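Local coordinates for protein Apc35852 (Geobacillus stearothermophilus, PDB 1U9C) that is of unknown function but belongs to the DJ-1/PfpI family, whose members include chaperones and cysteine proteases, at residues Leu26-Leu36 and Ser68-Leu76; Gly98-Pro106 and Glu160-Phe171. All blocks are in the same frame, centred on the assembly; numbering follows the deposited sequence.

Interaction 1: residues Leu26-Leu36 and Ser68-Leu76; sequences LWLEEFAVPYL and SWAEAEAAL
Leu26 sets its CD2 methyl against CD1 of Leu76 (3.7 Å), the two side chains crossing at about a right angle. Leu28 has two neighbours: CD1 packs on CD1 of the same Leu76, while CD2 lies 3.9 Å from CE3 of Trp69. The aliphatic part of Glu29 reaches the far rim of that indole, CB to CH2. Phe31, with CG anti to the backbone N (chi1 175°), is carried out between the helices; Leu76 CD2 sits over the centre of one ring face, 3.7 Å from the centroid in a CH-pi contact, and Tyr35 CB lies over the opposite face, toward its rim. In the alpha/beta sandwich of the DJ-1/PfpI fold, this helix packs against the central sheet, where Phe31 also touches Met10 and Val47, and the N-to-C directions of helix segments 28-36 and 70-75 make an angle of 120°. The nearest CA atoms are those of Ala32 and Ala72, 5.3 Å apart. Ala32 CB lies under the Trp69 five-membered ring, 3.7 Å from its centroid and 16° off the normal. Val33 adds CG2 beside the indole NE1 and CZ2. Tyr35 brings CD2 to within 3.6 Å of Ala72 CB, and Leu36 rests CD2 on the hydroxyl end of Ser68.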
loop_
_atom_site.group_PDB
_atom_site.type_symbol
_atom_site.label_atom_id
_atom_site.label_comp_id
_atom_site.label_asym_id
_atom_site.label_seq_id
_atom_site.Cartn_x
_atom_site.Cartn_y
_atom_site.Cartn_z
ATOM N N LEU A 26 3.695 10.273 -0.583
ATOM C CA LEU A 26 3.832 9.044 0.206
ATOM C C LEU A 26 3.885 9.373 1.667
ATOM O O LEU A 26 4.536 10.340 2.095
ATOM C CB LEU A 26 5.154 8.386 -0.187
ATOM C CG LEU A 26 5.671 7.307 0.761
ATOM C CD1 LEU A 26 4.812 6.083 0.836
ATOM C CD2 LEU A 26 7.096 6.949 0.316
ATOM N N TRP A 27 3.170 8.600 2.489
ATOM C CA TRP A 27 3.302 8.712 3.924
ATOM C C TRP A 27 4.550 7.926 4.348
ATOM O O TRP A 27 4.529 6.700 4.337
ATOM C CB TRP A 27 2.077 8.155 4.679
ATOM C CG TRP A 27 2.044 8.613 6.066
ATOM C CD1 TRP A 27 2.664 8.029 7.149
ATOM C CD2 TRP A 27 1.474 9.826 6.539
ATOM N NE1 TRP A 27 2.469 8.808 8.276
ATOM C CE2 TRP A 27 1.756 9.912 7.907
ATOM C CE3 TRP A 27 0.741 10.848 5.926
ATOM C CZ2 TRP A 27 1.327 10.979 8.670
ATOM C CZ3 TRP A 27 0.325 11.911 6.701
ATOM C CH2 TRP A 27 0.610 11.965 8.018
ATOM N N LEU A 28 5.603 8.636 4.676
ATOM C CA LEU A 28 6.930 8.049 4.822
ATOM C C LEU A 28 6.973 6.780 5.659
ATOM O O LEU A 28 7.526 5.748 5.217
ATOM C CB LEU A 28 7.923 9.110 5.300
ATOM C CG LEU A 28 9.326 8.568 5.516
ATOM C CD1 LEU A 28 9.977 7.954 4.275
ATOM C CD2 LEU A 28 10.166 9.723 6.064
ATOM N N GLU A 29 6.388 6.779 6.843
ATOM C CA GLU A 29 6.523 5.649 7.736
ATOM C C GLU A 29 5.990 4.382 7.102
ATOM O O GLU A 29 6.429 3.269 7.436
ATOM C CB GLU A 29 5.771 5.931 9.083
ATOM C CG GLU A 29 5.693 4.751 10.041
ATOM C CD GLU A 29 4.953 5.012 11.319
ATOM O OE1 GLU A 29 4.240 6.033 11.455
ATOM O OE2 GLU A 29 5.087 4.103 12.179
ATOM N N GLU A 30 4.939 4.509 6.320
ATOM C CA GLU A 30 4.282 3.357 5.718
ATOM C C GLU A 30 5.139 2.609 4.719
ATOM O O GLU A 30 4.867 1.451 4.425
ATOM C CB GLU A 30 2.955 3.765 5.118
ATOM C CG GLU A 30 1.942 4.197 6.189
ATOM C CD GLU A 30 0.713 4.806 5.668
ATOM O OE1 GLU A 30 0.447 4.790 4.505
ATOM O OE2 GLU A 30 -0.009 5.370 6.571
ATOM N N PHE A 31 6.121 3.292 4.166
ATOM C CA PHE A 31 7.201 2.683 3.384
ATOM C C PHE A 31 8.369 2.274 4.284
ATOM O O PHE A 31 8.841 1.145 4.209
ATOM C CB PHE A 31 7.710 3.647 2.311
ATOM C CG PHE A 31 8.877 3.121 1.565
ATOM C CD1 PHE A 31 8.725 2.170 0.575
ATOM C CD2 PHE A 31 10.180 3.485 1.904
ATOM C CE1 PHE A 31 9.830 1.643 -0.074
ATOM C CE2 PHE A 31 11.258 2.981 1.254
ATOM C CZ PHE A 31 11.092 2.059 0.278
ATOM N N ALA A 32 8.838 3.203 5.105
ATOM C CA ALA A 32 10.116 3.002 5.782
ATOM C C ALA A 32 10.062 1.860 6.800
ATOM O O ALA A 32 10.987 1.049 6.880
ATOM C CB ALA A 32 10.583 4.282 6.475
ATOM N N VAL A 33 9.007 1.760 7.606
ATOM C CA VAL A 33 8.973 0.724 8.622
ATOM C C VAL A 33 8.888 -0.670 7.954
ATOM O O VAL A 33 9.658 -1.569 8.288
ATOM C CB VAL A 33 7.860 1.012 9.608
ATOM C CG1 VAL A 33 7.417 -0.243 10.348
ATOM C CG2 VAL A 33 8.285 2.143 10.566
ATOM N N PRO A 34 7.982 -0.897 7.009
ATOM C CA PRO A 34 7.989 -2.161 6.284
ATOM C C PRO A 34 9.304 -2.463 5.567
ATOM O O PRO A 34 9.757 -3.619 5.589
ATOM C CB PRO A 34 6.771 -2.035 5.349
ATOM C CG PRO A 34 5.867 -1.122 6.122
ATOM C CD PRO A 34 6.804 -0.089 6.663
ATOM N N TYR A 35 9.858 -1.471 4.899
ATOM C CA TYR A 35 11.128 -1.674 4.173
ATOM C C TYR A 35 12.186 -2.208 5.163
ATOM O O TYR A 35 12.857 -3.206 4.847
ATOM C CB TYR A 35 11.574 -0.331 3.577
ATOM C CG TYR A 35 12.895 -0.377 2.798
ATOM C CD1 TYR A 35 12.906 -0.766 1.510
ATOM C CD2 TYR A 35 14.081 -0.014 3.382
ATOM C CE1 TYR A 35 14.083 -0.806 0.788
ATOM C CE2 TYR A 35 15.272 -0.044 2.624
ATOM C CZ TYR A 35 15.214 -0.422 1.347
ATOM O OH TYR A 35 16.402 -0.453 0.598
ATOM N N LEU A 36 12.297 -1.596 6.318
ATOM C CA LEU A 36 13.310 -2.014 7.296
ATOM C C LEU A 36 12.995 -3.437 7.782
ATOM O O LEU A 36 13.918 -4.268 7.929
ATOM C CB LEU A 36 13.339 -1.032 8.494
ATOM C CG LEU A 36 14.251 -1.321 9.687
ATOM C CD1 LEU A 36 15.682 -1.291 9.205
ATOM C CD2 LEU A 36 14.057 -0.377 10.858
ATOM N N SER A 68 16.715 4.945 12.121
ATOM C CA SER A 68 16.796 3.685 11.422
ATOM C C SER A 68 16.366 3.789 9.976
ATOM O O SER A 68 16.614 2.858 9.199
ATOM C CB SER A 68 15.986 2.614 12.170
ATOM O OG SER A 68 14.617 2.934 12.089
ATOM N N TRP A 69 15.621 4.812 9.576
ATOM C CA TRP A 69 15.074 4.965 8.224
ATOM C C TRP A 69 16.004 5.519 7.140
ATOM O O TRP A 69 15.595 5.730 5.995
ATOM C CB TRP A 69 13.829 5.878 8.262
ATOM C CG TRP A 69 12.765 5.406 9.172
ATOM C CD1 TRP A 69 12.679 4.233 9.831
ATOM C CD2 TRP A 69 11.558 6.114 9.429
ATOM N NE1 TRP A 69 11.498 4.170 10.545
ATOM C CE2 TRP A 69 10.812 5.326 10.313
ATOM C CE3 TRP A 69 11.060 7.362 9.041
ATOM C CZ2 TRP A 69 9.562 5.768 10.822
ATOM C CZ3 TRP A 69 9.792 7.740 9.526
ATOM C CH2 TRP A 69 9.114 6.944 10.385
ATOM N N ALA A 70 17.271 5.708 7.483
ATOM C CA ALA A 70 18.207 6.346 6.566
ATOM C C ALA A 70 18.235 5.637 5.188
ATOM O O ALA A 70 18.157 6.279 4.150
ATOM C CB ALA A 70 19.593 6.342 7.129
ATOM N N GLU A 71 18.370 4.320 5.183
ATOM C CA GLU A 71 18.445 3.619 3.918
ATOM C C GLU A 71 17.114 3.638 3.155
ATOM O O GLU A 71 17.049 3.722 1.929
ATOM C CB GLU A 71 18.893 2.177 4.148
ATOM C CG GLU A 71 20.351 2.088 4.529
ATOM C CD GLU A 71 20.622 0.781 5.221
ATOM O OE1 GLU A 71 20.372 0.635 6.472
ATOM O OE2 GLU A 71 21.065 -0.099 4.481
ATOM N N ALA A 72 15.996 3.548 3.859
ATOM C CA ALA A 72 14.678 3.682 3.221
ATOM C C ALA A 72 14.504 5.014 2.556
ATOM O O ALA A 72 14.038 5.086 1.412
ATOM C CB ALA A 72 13.632 3.472 4.265
ATOM N N GLU A 73 14.882 6.070 3.241
ATOM C CA GLU A 73 14.744 7.382 2.701
ATOM C C GLU A 73 15.525 7.554 1.454
ATOM O O GLU A 73 15.087 8.198 0.469
ATOM C CB GLU A 73 15.140 8.446 3.719
ATOM C CG GLU A 73 14.167 8.542 4.886
ATOM C CD GLU A 73 14.764 9.073 6.180
ATOM O OE1 GLU A 73 15.971 9.357 6.249
ATOM O OE2 GLU A 73 13.976 9.088 7.139
ATOM N N ALA A 74 16.749 7.028 1.452
ATOM C CA ALA A 74 17.571 7.083 0.274
ATOM C C ALA A 74 17.050 6.295 -0.875
ATOM O O ALA A 74 17.131 6.763 -2.037
ATOM C CB ALA A 74 19.028 6.656 0.667
ATOM N N ALA A 75 16.490 5.115 -0.634
ATOM C CA ALA A 75 15.891 4.332 -1.684
ATOM C C ALA A 75 14.804 5.080 -2.437
ATOM O O ALA A 75 14.637 4.898 -3.639
ATOM C CB ALA A 75 15.370 3.035 -1.116
ATOM N N LEU A 76 14.062 5.893 -1.708
ATOM C CA LEU A 76 12.955 6.623 -2.318
ATOM C C LEU A 76 13.403 7.717 -3.231
ATOM O O LEU A 76 12.578 8.258 -3.980
ATOM C CB LEU A 76 12.110 7.237 -1.213
ATOM C CG LEU A 76 11.316 6.244 -0.411
ATOM C CD1 LEU A 76 10.724 6.922 0.809
ATOM C CD2 LEU A 76 10.212 5.581 -1.274
#

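Interaction 2: residues Gly98-Pro106 and Glu160-Phe171; sequences GHGTMFDFP and EREVGLDVHMPF
His99 and Glu160 form the polar link between these segments: NE2 donates to OE2 over 2.5 Å, almost straight at 173°. The acceptor lies in the imidazole plane and is met on its syn side, although ring and carboxylate planes are turned 45° apart. Glu160 OE1 has a second partner in His130, so both carboxylate oxygens are held. Leu165 CD1 covers one face of the His99 ring in a CH-pi contact, 3.8 Å from the centroid, and Met169 SD comes to the ring edge 3.7 Å from CD2. With an alanine here instead of the imidazole, Glu160 OE2 would probably lose this donor, and a gap would be likely to open beside Leu165 and the Met169 sulfur.

Packing is also close at Met102. Its chain, bent at chi2 and chi3, folds CE over one face of Phe171, 3.9 Å from the ring centroid, while CG meets Met169 SD at 3.8 Å. Pro106 CG closes on the edge of the same phenyl ring. Toward solvent the contact thins: Phe103 meets Met169 CE and the exposed Pro170 obliquely, His168 O comes to its ring edge, 3.7 Å from CZ, and Val163 only grazes the imidazole.

Gly98 N bonds the sulfinate of the modified residue CSD at position 129, next to His130. The His-carboxylate pair thus probably belongs to the second shell around the oxidised cysteine, consistent with the nucleophile-elbow site of the DJ-1/PfpI family.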
loop_
_atom_site.group_PDB
_atom_site.type_symbol
_atom_site.label_atom_id
_atom_site.label_comp_id
_atom_site.label_asym_id
_atom_site.label_seq_id
_atom_site.Cartn_x
_atom_site.Cartn_y
_atom_site.Cartn_z
ATOM N N GLY A 98 -0.456 7.230 2.014
ATOM C CA GLY A 98 -0.434 8.639 1.719
ATOM C C GLY A 98 -1.636 8.954 0.828
ATOM O O GLY A 98 -1.971 8.183 -0.049
ATOM N N HIS A 99 -2.150 10.183 0.934
ATOM C CA HIS A 99 -3.270 10.579 0.069
ATOM C C HIS A 99 -2.919 10.619 -1.400
ATOM O O HIS A 99 -3.835 10.499 -2.185
ATOM C CB HIS A 99 -3.859 11.941 0.496
ATOM C CG HIS A 99 -4.794 11.888 1.668
ATOM N ND1 HIS A 99 -4.408 12.295 2.915
ATOM C CD2 HIS A 99 -6.101 11.539 1.766
ATOM C CE1 HIS A 99 -5.428 12.153 3.757
ATOM N NE2 HIS A 99 -6.479 11.731 3.077
ATOM N N GLY A 100 -1.629 10.725 -1.754
ATOM C CA GLY A 100 -1.231 10.697 -3.165
ATOM C C GLY A 100 -1.762 9.478 -3.857
ATOM O O GLY A 100 -2.151 9.553 -5.015
ATOM N N THR A 101 -1.796 8.327 -3.178
ATOM C CA THR A 101 -2.250 7.117 -3.795
ATOM C C THR A 101 -3.668 7.187 -4.345
ATOM O O THR A 101 -3.996 6.497 -5.292
ATOM C CB THR A 101 -2.169 5.890 -2.833
ATOM O OG1 THR A 101 -3.042 6.126 -1.690
ATOM C CG2 THR A 101 -0.789 5.639 -2.337
ATOM N N MET A 102 -4.542 7.958 -3.699
ATOM C CA MET A 102 -5.926 8.056 -4.118
ATOM C C MET A 102 -6.022 8.624 -5.507
ATOM O O MET A 102 -7.070 8.455 -6.174
ATOM C CB MET A 102 -6.712 8.941 -3.138
ATOM C CG MET A 102 -6.803 8.313 -1.720
ATOM S SD MET A 102 -7.954 6.913 -1.716
ATOM C CE MET A 102 -9.575 7.748 -1.788
ATOM N N PHE A 103 -5.003 9.336 -5.947
ATOM C CA PHE A 103 -4.987 9.975 -7.270
ATOM C C PHE A 103 -4.175 9.266 -8.349
ATOM O O PHE A 103 -4.393 9.526 -9.543
ATOM C CB PHE A 103 -4.427 11.382 -7.140
ATOM C CG PHE A 103 -5.227 12.242 -6.224
ATOM C CD1 PHE A 103 -6.298 12.969 -6.702
ATOM C CD2 PHE A 103 -4.941 12.280 -4.884
ATOM C CE1 PHE A 103 -7.066 13.735 -5.873
ATOM C CE2 PHE A 103 -5.679 13.049 -4.046
ATOM C CZ PHE A 103 -6.777 13.763 -4.524
ATOM N N ASP A 104 -3.200 8.454 -7.992
ATOM C CA ASP A 104 -2.402 7.765 -9.020
ATOM C C ASP A 104 -2.419 6.227 -8.899
ATOM O O ASP A 104 -1.856 5.601 -9.797
ATOM C CB ASP A 104 -0.942 8.281 -9.152
ATOM C CG ASP A 104 -0.057 8.082 -7.942
ATOM O OD1 ASP A 104 -0.531 7.634 -6.884
ATOM O OD2 ASP A 104 1.192 8.319 -8.099
ATOM N N PHE A 105 -3.038 5.628 -7.887
ATOM C CA PHE A 105 -3.171 4.168 -7.853
ATOM C C PHE A 105 -4.453 3.591 -8.476
ATOM O O PHE A 105 -4.336 2.620 -9.200
ATOM C CB PHE A 105 -3.097 3.611 -6.402
ATOM C CG PHE A 105 -1.721 3.493 -5.807
ATOM C CD1 PHE A 105 -0.580 4.006 -6.387
ATOM C CD2 PHE A 105 -1.562 2.746 -4.632
ATOM C CE1 PHE A 105 0.671 3.811 -5.836
ATOM C CE2 PHE A 105 -0.332 2.576 -4.078
ATOM C CZ PHE A 105 0.778 3.082 -4.653
ATOM N N PRO A 106 -5.659 4.080 -8.164
ATOM C CA PRO A 106 -6.839 3.308 -8.523
ATOM C C PRO A 106 -7.038 3.062 -9.987
ATOM O O PRO A 106 -7.656 2.037 -10.355
ATOM C CB PRO A 106 -7.979 4.085 -7.889
ATOM C CG PRO A 106 -7.500 5.443 -7.738
ATOM C CD PRO A 106 -6.021 5.323 -7.442
ATOM N N GLU A 160 -10.990 9.941 7.537
ATOM C CA GLU A 160 -10.951 10.877 6.403
ATOM C C GLU A 160 -11.736 12.155 6.681
ATOM O O GLU A 160 -11.340 13.254 6.280
ATOM C CB GLU A 160 -11.503 10.201 5.134
ATOM C CG GLU A 160 -11.119 10.879 3.822
ATOM C CD GLU A 160 -9.654 10.688 3.490
ATOM O OE1 GLU A 160 -9.330 9.684 2.831
ATOM O OE2 GLU A 160 -8.830 11.495 3.931
ATOM N N ARG A 161 -12.897 12.014 7.311
ATOM C CA ARG A 161 -13.685 13.183 7.700
ATOM C C ARG A 161 -12.954 13.995 8.764
ATOM O O ARG A 161 -13.011 15.206 8.745
ATOM C CB ARG A 161 -15.056 12.775 8.240
ATOM C CG ARG A 161 -16.026 12.234 7.184
ATOM C CD ARG A 161 -17.434 12.071 7.702
ATOM N NE ARG A 161 -17.434 11.345 8.965
ATOM C CZ ARG A 161 -17.607 10.032 9.113
ATOM N NH1 ARG A 161 -17.840 9.234 8.068
ATOM N NH2 ARG A 161 -17.558 9.512 10.336
ATOM N N GLU A 162 -12.281 13.324 9.696
ATOM C CA GLU A 162 -11.552 14.031 10.739
ATOM C C GLU A 162 -10.447 14.888 10.170
ATOM O O GLU A 162 -10.297 16.045 10.551
ATOM C CB GLU A 162 -11.000 13.083 11.808
ATOM C CG GLU A 162 -9.984 13.781 12.718
ATOM C CD GLU A 162 -9.893 13.209 14.116
ATOM O OE1 GLU A 162 -8.750 13.064 14.607
ATOM O OE2 GLU A 162 -10.941 12.909 14.724
ATOM N N VAL A 163 -9.696 14.345 9.218
ATOM C CA VAL A 163 -8.581 15.100 8.637
ATOM C C VAL A 163 -9.115 16.234 7.756
ATOM O O VAL A 163 -8.405 17.204 7.509
ATOM C CB VAL A 163 -7.521 14.200 7.892
ATOM C CG1 VAL A 163 -7.011 13.099 8.797
ATOM C CG2 VAL A 163 -8.073 13.615 6.612
ATOM N N GLY A 164 -10.356 16.114 7.278
ATOM C CA GLY A 164 -10.998 17.149 6.476
ATOM C C GLY A 164 -10.865 17.029 4.952
ATOM O O GLY A 164 -11.355 17.919 4.230
ATOM N N LEU A 165 -10.308 15.918 4.460
ATOM C CA LEU A 165 -9.992 15.795 3.027
ATOM C C LEU A 165 -10.963 14.902 2.285
ATOM O O LEU A 165 -10.825 14.753 1.055
ATOM C CB LEU A 165 -8.596 15.226 2.853
ATOM C CG LEU A 165 -7.498 16.236 3.195
ATOM C CD1 LEU A 165 -6.124 15.586 3.145
ATOM C CD2 LEU A 165 -7.548 17.468 2.294
ATOM N N ASP A 166 -11.918 14.308 2.987
ATOM C CA ASP A 166 -13.014 13.600 2.322
ATOM C C ASP A 166 -13.634 14.365 1.136
ATOM O O ASP A 166 -13.871 13.747 0.089
ATOM C CB ASP A 166 -14.133 13.209 3.316
ATOM C CG ASP A 166 -14.838 14.389 3.935
ATOM O OD1 ASP A 166 -14.170 15.349 4.376
ATOM O OD2 ASP A 166 -16.091 14.423 4.040
ATOM N N VAL A 167 -13.922 15.668 1.295
ATOM C CA VAL A 167 -14.512 16.453 0.227
ATOM C C VAL A 167 -13.621 16.594 -1.004
ATOM O O VAL A 167 -14.172 16.855 -2.073
ATOM C CB VAL A 167 -14.958 17.828 0.732
ATOM C CG1 VAL A 167 -16.001 17.677 1.808
ATOM C CG2 VAL A 167 -13.784 18.676 1.207
ATOM N N HIS A 168 -12.305 16.404 -0.860
ATOM C CA HIS A 168 -11.390 16.492 -2.011
ATOM C C HIS A 168 -10.948 15.141 -2.556
ATOM O O HIS A 168 -10.041 15.065 -3.391
ATOM C CB HIS A 168 -10.154 17.301 -1.655
ATOM C CG HIS A 168 -10.382 18.755 -1.513
ATOM N ND1 HIS A 168 -10.858 19.543 -2.551
ATOM C CD2 HIS A 168 -10.342 19.567 -0.422
ATOM C CE1 HIS A 168 -10.972 20.789 -2.131
ATOM N NE2 HIS A 168 -10.705 20.816 -0.830
ATOM N N MET A 169 -11.483 14.041 -2.037
ATOM C CA MET A 169 -11.185 12.729 -2.575
ATOM C C MET A 169 -12.135 12.423 -3.717
ATOM O O MET A 169 -13.309 12.775 -3.681
ATOM C CB MET A 169 -11.377 11.669 -1.497
ATOM C CG MET A 169 -10.341 11.744 -0.414
ATOM S SD MET A 169 -8.606 11.581 -0.903
ATOM C CE MET A 169 -8.169 13.334 -0.950
ATOM N N PRO A 170 -11.596 11.756 -4.742
ATOM C CA PRO A 170 -12.360 11.332 -5.893
ATOM C C PRO A 170 -13.416 10.294 -5.545
ATOM O O PRO A 170 -14.402 10.151 -6.290
ATOM C CB PRO A 170 -11.292 10.757 -6.820
ATOM C CG PRO A 170 -10.266 10.426 -6.018
ATOM C CD PRO A 170 -10.168 11.445 -4.911
ATOM N N PHE A 171 -13.159 9.583 -4.450
ATOM C CA PHE A 171 -14.101 8.620 -3.851
ATOM C C PHE A 171 -13.623 8.375 -2.434
ATOM O O PHE A 171 -12.492 8.708 -2.083
ATOM C CB PHE A 171 -14.087 7.301 -4.618
ATOM C CG PHE A 171 -12.715 6.653 -4.679
ATOM C CD1 PHE A 171 -12.343 5.691 -3.756
ATOM C CD2 PHE A 171 -11.830 7.008 -5.683
ATOM C CE1 PHE A 171 -11.079 5.117 -3.828
ATOM C CE2 PHE A 171 -10.581 6.453 -5.752
ATOM C CZ PHE A 171 -10.205 5.489 -4.829
#

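In the fold
Along the chain, interaction 1 closes before interaction 2 opens, and their centres lie about 21 Å apart within one DJ-1/PfpI fold. Interaction 1 joins helix 28-40 to helix 70-75 beside strands 7-12 and 44-49. Interaction 2 ties the short helix 101-104, which follows strand 92-95 of the same mixed seven-strand sheet, to the end of helix 157-163 and the loop beyond it. Segments 26-36 and 98-106 touch where Trp27 and Glu30 pack against Gly98, with Trp27 also bonded through its backbone to Gly97. These two residues of segment 26-36, though not part of its contact with 68-76, thus lie near Gly98, which bonds the modified cysteine at position 129.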